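Local coordinates for protein pentafunctional AROM polypeptide (Schizosaccharomyces pombe, PDB 5SWV) that carries, in this fragment, dehydroquinate dehydratase and shikimate dehydrogenase units, which probably catalyse the third and fourth steps of the shikimate pathway, at residues A[127-141]-A[157-171]. Residues are numbered along the deposited sequence; the frame is centred on the assembly and turned at random.
Sequences YQHKGYTKLIMSWHD and KVELASSYADVIKLV
Strands 134-140 and 167-171 run side by side from Ile136–Val167 to His140–Val171, parallel neighbours in the TIM barrel of a type I dehydroquinase and joined by helix 152-162 in a beta-alpha-beta unit. Their backbone bonds form a ladder: Met137 and Trp139 each donate N-H to one residue of the second strand and accept from another through O, and Asp141 N closes the series on Val171 O (2.9 Å). On its other edge strand 134-140 pairs with strand 111-115, through Ile136 and Val114 among others.

Where the second strand begins, Leu135 O takes both Asp166 N and Val167 N, while Asp166 returns a bond through its side chain. OD2 receives Leu135 N on its anti side (2.8 Å, N-H...O 168°) and the Lys130 ammonium on its syn side (NZ–OD2 3.0 Å), so a backbone amide and a salt bridge grip one oxygen. The carboxylate thereby ties the turn from Lys130 to Thr133 to the start of the second strand. Nearby, a Tyr164 edge meets the Tyr127 face in an offset edge-to-face pair, the planes at 60°.

Met137 faces the helix layer, its CB against Ala161 CB and its CG against Ala165 CB (3.6 Å). Farther along, bends at chi2 and chi4 lay the Lys157 end over the Trp139 indole in a cation-pi contact, NZ 4.0 Å from the centroid of the six-membered ring. The rings of Trp139 and Trp146 also meet, nearly parallel.

Ile136, Ser138 and His140 line the barrel interior with Val167, Lys169 and Val171. Ser138 OG is bonded to Asp113 OD1. The Lys169 chain crosses beside the His140 ring, an adjacency consistent with the family's Schiff-base lysine and its histidine. Lys169 NZ stands 3.8 Å from His140 NE2, too far for a hydrogen bond, while Val171 CB packs against His140 CD2 (3.6 Å).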
ATOM      1  N   TYR A 127       6.801 -14.999  23.900  1.00 38.80           N
ATOM      2  CA  TYR A 127       5.850 -13.994  24.405  1.00 39.24           C
ATOM      3  C   TYR A 127       6.562 -12.936  25.258  1.00 39.07           C
ATOM      4  O   TYR A 127       6.406 -11.743  25.016  1.00 39.06           O
ATOM      5  CB  TYR A 127       4.717 -14.668  25.196  1.00 40.04           C
ATOM      6  CG  TYR A 127       3.798 -13.701  25.893  1.00 40.90           C
ATOM      7  CD1 TYR A 127       2.822 -13.012  25.186  1.00 41.02           C
ATOM      8  CD2 TYR A 127       3.907 -13.468  27.267  1.00 41.85           C
ATOM      9  CE1 TYR A 127       1.980 -12.121  25.820  1.00 41.49           C
ATOM     10  CE2 TYR A 127       3.064 -12.576  27.909  1.00 42.01           C
ATOM     11  CZ  TYR A 127       2.108 -11.908  27.174  1.00 42.07           C
ATOM     12  OH  TYR A 127       1.273 -11.018  27.785  1.00 43.73           O
ATOM     13  N   GLN A 128       7.376 -13.375  26.217  1.00 39.02           N
ATOM     14  CA  GLN A 128       8.130 -12.445  27.066  1.00 38.81           C
ATOM     15  C   GLN A 128       9.004 -11.463  26.258  1.00 38.27           C
ATOM     16  O   GLN A 128       9.194 -10.345  26.690  1.00 37.80           O
ATOM     17  CB  GLN A 128       8.977 -13.188  28.119  1.00 39.16           C
ATOM     18  CG  GLN A 128       8.201 -14.013  29.154  1.00 40.08           C
ATOM     19  CD  GLN A 128       7.137 -13.231  29.938  1.00 40.58           C
ATOM     20  OE1 GLN A 128       7.286 -12.047  30.209  1.00 40.87           O
ATOM     21  NE2 GLN A 128       6.060 -13.908  30.309  1.00 40.76           N
ATOM     22  N   HIS A 129       9.496 -11.857  25.081  1.00 38.28           N
ATOM     23  CA  HIS A 129      10.372 -10.996  24.281  1.00 38.59           C
ATOM     24  C   HIS A 129       9.688 -10.302  23.112  1.00 39.53           C
ATOM     25  O   HIS A 129      10.362  -9.719  22.279  1.00 39.49           O
ATOM     26  CB  HIS A 129      11.565 -11.803  23.778  1.00 38.70           C
ATOM     27  CG  HIS A 129      12.452 -12.300  24.876  1.00 39.67           C
ATOM     28  ND1 HIS A 129      12.069 -13.300  25.748  1.00 40.01           N
ATOM     29  CD2 HIS A 129      13.695 -11.919  25.258  1.00 40.22           C
ATOM     30  CE1 HIS A 129      13.038 -13.514  26.620  1.00 40.85           C
ATOM     31  NE2 HIS A 129      14.037 -12.690  26.345  1.00 41.21           N
ATOM     32  N   LYS A 130       8.362 -10.307  23.058  1.00 41.35           N
ATOM     33  CA  LYS A 130       7.692  -9.860  21.846  1.00 43.03           C
ATOM     34  C   LYS A 130       7.912  -8.402  21.510  1.00 44.00           C
ATOM     35  O   LYS A 130       8.071  -8.079  20.338  1.00 44.53           O
ATOM     36  CB  LYS A 130       6.203 -10.195  21.860  1.00 44.35           C
ATOM     37  CG  LYS A 130       5.329  -9.387  22.801  1.00 46.20           C
ATOM     38  CD  LYS A 130       4.053 -10.172  23.095  1.00 48.03           C
ATOM     39  CE  LYS A 130       2.850  -9.312  23.453  1.00 49.23           C
ATOM     40  NZ  LYS A 130       1.615 -10.032  22.990  1.00 50.92           N
ATOM     41  N   GLY A 131       7.949  -7.526  22.514  1.00 45.68           N
ATOM     42  CA  GLY A 131       8.035  -6.077  22.263  1.00 46.16           C
ATOM     43  C   GLY A 131       6.807  -5.576  21.516  1.00 46.72           C
ATOM     44  O   GLY A 131       5.685  -5.812  21.949  1.00 46.66           O
ATOM     45  N   TYR A 132       7.013  -4.929  20.376  1.00 48.54           N
ATOM     46  CA  TYR A 132       5.898  -4.434  19.556  1.00 51.35           C
ATOM     47  C   TYR A 132       5.337  -5.449  18.577  1.00 48.85           C
ATOM     48  O   TYR A 132       4.196  -5.306  18.120  1.00 47.96           O
ATOM     49  CB  TYR A 132       6.306  -3.163  18.815  1.00 55.62           C
ATOM     50  CG  TYR A 132       6.566  -2.036  19.779  1.00 61.96           C
ATOM     51  CD1 TYR A 132       5.574  -1.646  20.699  1.00 65.75           C
ATOM     52  CD2 TYR A 132       7.805  -1.371  19.810  1.00 65.40           C
ATOM     53  CE1 TYR A 132       5.799  -0.626  21.605  1.00 69.13           C
ATOM     54  CE2 TYR A 132       8.038  -0.342  20.717  1.00 67.63           C
ATOM     55  CZ  TYR A 132       7.027   0.026  21.608  1.00 70.29           C
ATOM     56  OH  TYR A 132       7.215   1.043  22.519  1.00 75.88           O
ATOM     57  N   THR A 133       6.132  -6.470  18.264  1.00 46.36           N
ATOM     58  CA  THR A 133       5.692  -7.573  17.424  1.00 44.25           C
ATOM     59  C   THR A 133       4.448  -8.241  17.986  1.00 42.66           C
ATOM     60  O   THR A 133       4.351  -8.489  19.184  1.00 43.01           O
ATOM     61  CB  THR A 133       6.802  -8.620  17.291  1.00 44.34           C
ATOM     62  OG1 THR A 133       7.985  -7.993  16.770  1.00 43.93           O
ATOM     63  CG2 THR A 133       6.380  -9.741  16.373  1.00 44.38           C
ATOM     64  N   LYS A 134       3.492  -8.507  17.109  1.00 41.88           N
ATOM     65  CA  LYS A 134       2.259  -9.203  17.487  1.00 42.45           C
ATOM     66  C   LYS A 134       2.386 -10.698  17.222  1.00 40.10           C
ATOM     67  O   LYS A 134       2.908 -11.101  16.183  1.00 39.73           O
ATOM     68  CB  LYS A 134       1.088  -8.689  16.658  1.00 43.94           C
ATOM     69  CG  LYS A 134       0.842  -7.203  16.749  1.00 44.69           C
ATOM     70  CD  LYS A 134       0.363  -6.809  18.127  1.00 44.77           C
ATOM     71  CE  LYS A 134      -0.163  -5.394  18.081  1.00 44.95           C
ATOM     72  NZ  LYS A 134      -0.178  -4.837  19.445  1.00 45.51           N
ATOM     73  N   LEU A 135       1.878 -11.513  18.134  1.00 37.94           N
ATOM     74  CA  LEU A 135       1.921 -12.955  17.957  1.00 37.61           C
ATOM     75  C   LEU A 135       0.642 -13.516  17.328  1.00 37.59           C
ATOM     76  O   LEU A 135      -0.475 -13.177  17.756  1.00 37.17           O
ATOM     77  CB  LEU A 135       2.192 -13.633  19.280  1.00 36.95           C
ATOM     78  CG  LEU A 135       3.496 -13.257  19.963  1.00 36.90           C
ATOM     79  CD1 LEU A 135       3.725 -14.233  21.093  1.00 37.01           C
ATOM     80  CD2 LEU A 135       4.698 -13.254  19.020  1.00 37.05           C
ATOM     81  N   ILE A 136       0.832 -14.336  16.287  1.00 37.21           N
ATOM     82  CA  ILE A 136      -0.238 -15.113  15.668  1.00 37.13           C
ATOM     83  C   ILE A 136      -0.025 -16.552  16.120  1.00 37.31           C
ATOM     84  O   ILE A 136       0.931 -17.213  15.720  1.00 37.30           O
ATOM     85  CB  ILE A 136      -0.259 -15.043  14.118  1.00 36.53           C
ATOM     86  CG1 ILE A 136      -0.244 -13.587  13.625  1.00 36.22           C
ATOM     87  CG2 ILE A 136      -1.508 -15.741  13.579  1.00 36.38           C
ATOM     88  CD1 ILE A 136      -0.330 -13.422  12.114  1.00 36.03           C
ATOM     89  N   MET A 137      -0.914 -17.014  16.983  1.00 37.62           N
ATOM     90  CA  MET A 137      -0.880 -18.375  17.450  1.00 38.89           C
ATOM     91  C   MET A 137      -1.682 -19.223  16.476  1.00 38.11           C
ATOM     92  O   MET A 137      -2.862 -18.958  16.258  1.00 37.54           O
ATOM     93  CB  MET A 137      -1.456 -18.461  18.862  1.00 40.48           C
ATOM     94  CG  MET A 137      -0.679 -17.631  19.871  1.00 41.59           C
ATOM     95  SD  MET A 137       0.923 -18.373  20.201  1.00 43.22           S
ATOM     96  CE  MET A 137       1.922 -16.922  20.113  1.00 43.13           C
ATOM     97  N   SER A 138      -1.037 -20.245  15.916  1.00 37.35           N
ATOM     98  CA  SER A 138      -1.575 -20.990  14.795  1.00 37.13           C
ATOM     99  C   SER A 138      -1.620 -22.487  15.070  1.00 36.42           C
ATOM    100  O   SER A 138      -0.706 -23.029  15.671  1.00 36.39           O
ATOM    101  CB  SER A 138      -0.710 -20.740  13.563  1.00 37.24           C
ATOM    102  OG  SER A 138       0.480 -21.508  13.627  1.00 38.27           O
ATOM    103  N   TRP A 139      -2.678 -23.144  14.606  1.00 35.64           N
ATOM    104  CA  TRP A 139      -2.692 -24.593  14.492  1.00 35.34           C
ATOM    105  C   TRP A 139      -3.432 -25.033  13.233  1.00 35.24           C
ATOM    106  O   TRP A 139      -4.471 -24.478  12.890  1.00 35.14           O
ATOM    107  CB  TRP A 139      -3.324 -25.241  15.716  1.00 35.47           C
ATOM    108  CG  TRP A 139      -3.240 -26.735  15.674  1.00 35.19           C
ATOM    109  CD1 TRP A 139      -4.195 -27.591  15.211  1.00 35.59           C
ATOM    110  CD2 TRP A 139      -2.129 -27.548  16.065  1.00 35.11           C
ATOM    111  NE1 TRP A 139      -3.761 -28.892  15.310  1.00 35.35           N
ATOM    112  CE2 TRP A 139      -2.499 -28.898  15.839  1.00 34.83           C
ATOM    113  CE3 TRP A 139      -0.863 -27.276  16.606  1.00 34.88           C
ATOM    114  CZ2 TRP A 139      -1.646 -29.976  16.125  1.00 34.12           C
ATOM    115  CZ3 TRP A 139      -0.010 -28.365  16.899  1.00 34.76           C
ATOM    116  CH2 TRP A 139      -0.413 -29.694  16.650  1.00 34.33           C
ATOM    117  N   HIS A 140      -2.877 -26.052  12.582  1.00 35.45           N
ATOM    118  CA  HIS A 140      -3.377 -26.611  11.337  1.00 36.30           C
ATOM    119  C   HIS A 140      -3.708 -28.112  11.541  1.00 36.23           C
ATOM    120  O   HIS A 140      -2.833 -28.894  11.932  1.00 36.65           O
ATOM    121  CB  HIS A 140      -2.314 -26.438  10.240  1.00 36.81           C
ATOM    122  CG  HIS A 140      -2.011 -25.008   9.893  1.00 37.57           C
ATOM    123  ND1 HIS A 140      -1.237 -24.187  10.695  1.00 38.04           N
ATOM    124  CD2 HIS A 140      -2.366 -24.258   8.820  1.00 37.59           C
ATOM    125  CE1 HIS A 140      -1.137 -22.994  10.129  1.00 37.79           C
ATOM    126  NE2 HIS A 140      -1.817 -23.008   8.994  1.00 37.64           N
ATOM    127  N   ASP A 141      -4.954 -28.512  11.304  1.00 35.73           N
ATOM    128  CA  ASP A 141      -5.345 -29.932  11.387  1.00 36.13           C
ATOM    129  C   ASP A 141      -5.313 -30.588  10.007  1.00 35.94           C
ATOM    130  O   ASP A 141      -6.321 -30.663   9.294  1.00 36.01           O
ATOM    131  CB  ASP A 141      -6.726 -30.107  12.036  1.00 36.45           C
ATOM    132  CG  ASP A 141      -7.193 -31.560  12.053  1.00 37.13           C
ATOM    133  OD1 ASP A 141      -6.341 -32.463  12.237  1.00 36.81           O
ATOM    134  OD2 ASP A 141      -8.414 -31.796  11.866  1.00 38.00           O
ATOM    135  N   LYS A 157      -6.670 -25.899  22.050  1.00 41.21           N
ATOM    136  CA  LYS A 157      -5.772 -24.986  21.355  1.00 40.70           C
ATOM    137  C   LYS A 157      -6.079 -23.507  21.587  1.00 40.20           C
ATOM    138  O   LYS A 157      -5.157 -22.710  21.733  1.00 39.99           O
ATOM    139  CB  LYS A 157      -5.763 -25.283  19.847  1.00 40.05           C
ATOM    140  CG  LYS A 157      -5.133 -26.613  19.477  1.00 39.95           C
ATOM    141  CD  LYS A 157      -3.758 -26.771  20.108  1.00 39.60           C
ATOM    142  CE  LYS A 157      -2.922 -27.798  19.385  1.00 39.34           C
ATOM    143  NZ  LYS A 157      -3.287 -29.156  19.816  1.00 39.57           N
ATOM    144  N   VAL A 158      -7.352 -23.140  21.608  1.00 40.09           N
ATOM    145  CA  VAL A 158      -7.720 -21.757  21.897  1.00 40.60           C
ATOM    146  C   VAL A 158      -7.331 -21.400  23.337  1.00 41.52           C
ATOM    147  O   VAL A 158      -6.829 -20.307  23.587  1.00 39.69           O
ATOM    148  CB  VAL A 158      -9.210 -21.497  21.587  1.00 40.53           C
ATOM    149  CG1 VAL A 158      -9.691 -20.150  22.129  1.00 40.60           C
ATOM    150  CG2 VAL A 158      -9.419 -21.544  20.083  1.00 40.43           C
ATOM    151  N   GLU A 159      -7.525 -22.348  24.256  1.00 43.61           N
ATOM    152  CA  GLU A 159      -7.198 -22.150  25.666  1.00 44.74           C
ATOM    153  C   GLU A 159      -5.708 -21.869  25.818  1.00 43.45           C
ATOM    154  O   GLU A 159      -5.327 -20.896  26.468  1.00 43.86           O
ATOM    155  CB  GLU A 159      -7.605 -23.362  26.524  1.00 47.43           C
ATOM    156  CG  GLU A 159      -7.829 -23.000  27.998  1.00 51.67           C
ATOM    157  CD  GLU A 159      -7.537 -24.136  28.991  1.00 55.21           C
ATOM    158  OE1 GLU A 159      -7.664 -25.329  28.615  1.00 59.02           O
ATOM    159  OE2 GLU A 159      -7.195 -23.835  30.167  1.00 56.02           O
ATOM    160  N   LEU A 160      -4.878 -22.704  25.202  1.00 41.71           N
ATOM    161  CA  LEU A 160      -3.424 -22.529  25.246  1.00 41.66           C
ATOM    162  C   LEU A 160      -2.994 -21.198  24.622  1.00 40.60           C
ATOM    163  O   LEU A 160      -2.124 -20.504  25.156  1.00 39.99           O
ATOM    164  CB  LEU A 160      -2.725 -23.696  24.525  1.00 42.45           C
ATOM    165  CG  LEU A 160      -1.208 -23.605  24.273  1.00 42.91           C
ATOM    166  CD1 LEU A 160      -0.451 -23.360  25.581  1.00 43.82           C
ATOM    167  CD2 LEU A 160      -0.683 -24.850  23.559  1.00 42.47           C
ATOM    168  N   ALA A 161      -3.622 -20.859  23.498  1.00 39.98           N
ATOM    169  CA  ALA A 161      -3.282 -19.663  22.725  1.00 39.74           C
ATOM    170  C   ALA A 161      -3.656 -18.364  23.420  1.00 39.48           C
ATOM    171  O   ALA A 161      -2.971 -17.357  23.259  1.00 38.35           O
ATOM    172  CB  ALA A 161      -3.948 -19.713  21.356  1.00 39.43           C
ATOM    173  N   SER A 162      -4.747 -18.384  24.175  1.00 40.47           N
ATOM    174  CA  SER A 162      -5.313 -17.147  24.734  1.00 41.72           C
ATOM    175  C   SER A 162      -4.436 -16.492  25.816  1.00 41.59           C
ATOM    176  O   SER A 162      -4.541 -15.297  26.047  1.00 42.30           O
ATOM    177  CB  SER A 162      -6.716 -17.388  25.283  1.00 41.64           C
ATOM    178  OG  SER A 162      -6.630 -18.199  26.433  1.00 42.57           O
ATOM    179  N   SER A 163      -3.573 -17.263  26.465  1.00 41.33           N
ATOM    180  CA  SER A 163      -2.577 -16.679  27.365  1.00 41.48           C
ATOM    181  C   SER A 163      -1.612 -15.729  26.636  1.00 41.06           C
ATOM    182  O   SER A 163      -1.170 -14.748  27.210  1.00 42.06           O
ATOM    183  CB  SER A 163      -1.772 -17.783  28.059  1.00 41.77           C
ATOM    184  OG  SER A 163      -2.594 -18.638  28.843  1.00 41.21           O
ATOM    185  N   TYR A 164      -1.318 -16.014  25.368  1.00 40.42           N
ATOM    186  CA  TYR A 164      -0.258 -15.350  24.626  1.00 39.68           C
ATOM    187  C   TYR A 164      -0.688 -14.536  23.390  1.00 38.53           C
ATOM    188  O   TYR A 164       0.065 -13.679  22.936  1.00 37.94           O
ATOM    189  CB  TYR A 164       0.742 -16.418  24.177  1.00 40.36           C
ATOM    190  CG  TYR A 164       1.198 -17.356  25.280  1.00 41.37           C
ATOM    191  CD1 TYR A 164       1.964 -16.877  26.347  1.00 42.26           C
ATOM    192  CD2 TYR A 164       0.880 -18.723  25.262  1.00 41.64           C
ATOM    193  CE1 TYR A 164       2.395 -17.716  27.361  1.00 42.29           C
ATOM    194  CE2 TYR A 164       1.321 -19.572  26.275  1.00 42.07           C
ATOM    195  CZ  TYR A 164       2.073 -19.047  27.319  1.00 42.57           C
ATOM    196  OH  TYR A 164       2.514 -19.826  28.345  1.00 45.50           O
ATOM    197  N   ALA A 165      -1.874 -14.789  22.845  1.00 38.11           N
ATOM    198  CA  ALA A 165      -2.162 -14.395  21.452  1.00 37.56           C
ATOM    199  C   ALA A 165      -2.571 -12.949  21.237  1.00 36.79           C
ATOM    200  O   ALA A 165      -3.373 -12.430  21.974  1.00 37.00           O
ATOM    201  CB  ALA A 165      -3.251 -15.285  20.888  1.00 37.54           C
ATOM    202  N   ASP A 166      -2.040 -12.325  20.198  1.00 36.62           N
ATOM    203  CA  ASP A 166      -2.647 -11.120  19.631  1.00 37.52           C
ATOM    204  C   ASP A 166      -3.651 -11.465  18.510  1.00 37.18           C
ATOM    205  O   ASP A 166      -4.590 -10.706  18.257  1.00 37.60           O
ATOM    206  CB  ASP A 166      -1.569 -10.188  19.080  1.00 38.41           C
ATOM    207  CG  ASP A 166      -0.633  -9.693  20.149  1.00 39.06           C
ATOM    208  OD1 ASP A 166      -1.046  -8.815  20.926  1.00 40.73           O
ATOM    209  OD2 ASP A 166       0.516 -10.172  20.221  1.00 39.64           O
ATOM    210  N   VAL A 167      -3.393 -12.565  17.800  1.00 35.96           N
ATOM    211  CA  VAL A 167      -4.291 -13.111  16.781  1.00 35.14           C
ATOM    212  C   VAL A 167      -4.267 -14.625  16.917  1.00 34.85           C
ATOM    213  O   VAL A 167      -3.241 -15.182  17.307  1.00 35.49           O
ATOM    214  CB  VAL A 167      -3.822 -12.755  15.353  1.00 34.77           C
ATOM    215  CG1 VAL A 167      -4.789 -13.325  14.297  1.00 34.47           C
ATOM    216  CG2 VAL A 167      -3.646 -11.246  15.208  1.00 33.98           C
ATOM    217  N   ILE A 168      -5.382 -15.292  16.617  1.00 34.16           N
ATOM    218  CA  ILE A 168      -5.415 -16.756  16.619  1.00 33.10           C
ATOM    219  C   ILE A 168      -5.767 -17.207  15.221  1.00 32.96           C
ATOM    220  O   ILE A 168      -6.662 -16.662  14.597  1.00 32.24           O
ATOM    221  CB  ILE A 168      -6.404 -17.326  17.639  1.00 33.10           C
ATOM    222  CG1 ILE A 168      -5.991 -16.907  19.054  1.00 33.47           C
ATOM    223  CG2 ILE A 168      -6.443 -18.846  17.541  1.00 32.99           C
ATOM    224  CD1 ILE A 168      -6.936 -17.353  20.160  1.00 33.86           C
ATOM    225  N   LYS A 169      -5.036 -18.199  14.729  1.00 33.61           N
ATOM    226  CA  LYS A 169      -5.243 -18.743  13.402  1.00 33.85           C
ATOM    227  C   LYS A 169      -5.516 -20.233  13.545  1.00 34.10           C
ATOM    228  O   LYS A 169      -4.670 -20.973  14.029  1.00 33.29           O
ATOM    229  CB  LYS A 169      -4.013 -18.486  12.557  1.00 34.20           C
ATOM    230  CG  LYS A 169      -4.103 -18.968  11.124  1.00 34.98           C
ATOM    231  CD  LYS A 169      -2.746 -18.793  10.459  1.00 36.06           C
ATOM    232  CE  LYS A 169      -2.488 -19.876   9.428  1.00 37.71           C
ATOM    233  NZ  LYS A 169      -2.839 -19.427   8.058  1.00 38.57           N
ATOM    234  N   LEU A 170      -6.708 -20.662  13.135  1.00 34.83           N
ATOM    235  CA  LEU A 170      -7.092 -22.072  13.187  1.00 35.40           C
ATOM    236  C   LEU A 170      -7.472 -22.495  11.787  1.00 35.79           C
ATOM    237  O   LEU A 170      -8.328 -21.860  11.168  1.00 35.18           O
ATOM    238  CB  LEU A 170      -8.276 -22.272  14.119  1.00 35.51           C
ATOM    239  CG  LEU A 170      -8.091 -21.779  15.548  1.00 36.09           C
ATOM    240  CD1 LEU A 170      -9.379 -21.986  16.328  1.00 36.33           C
ATOM    241  CD2 LEU A 170      -6.923 -22.476  16.241  1.00 36.24           C
ATOM    242  N   VAL A 171      -6.839 -23.559  11.291  1.00 36.13           N
ATOM    243  CA  VAL A 171      -7.080 -24.020   9.929  1.00 36.50           C
ATOM    244  C   VAL A 171      -7.363 -25.507   9.871  1.00 36.53           C
ATOM    245  O   VAL A 171      -6.501 -26.303  10.193  1.00 36.46           O
ATOM    246  CB  VAL A 171      -5.890 -23.729   9.006  1.00 36.24           C
ATOM    247  CG1 VAL A 171      -6.235 -24.147   7.577  1.00 36.12           C
ATOM    248  CG2 VAL A 171      -5.520 -22.254   9.076  1.00 36.10           C
TER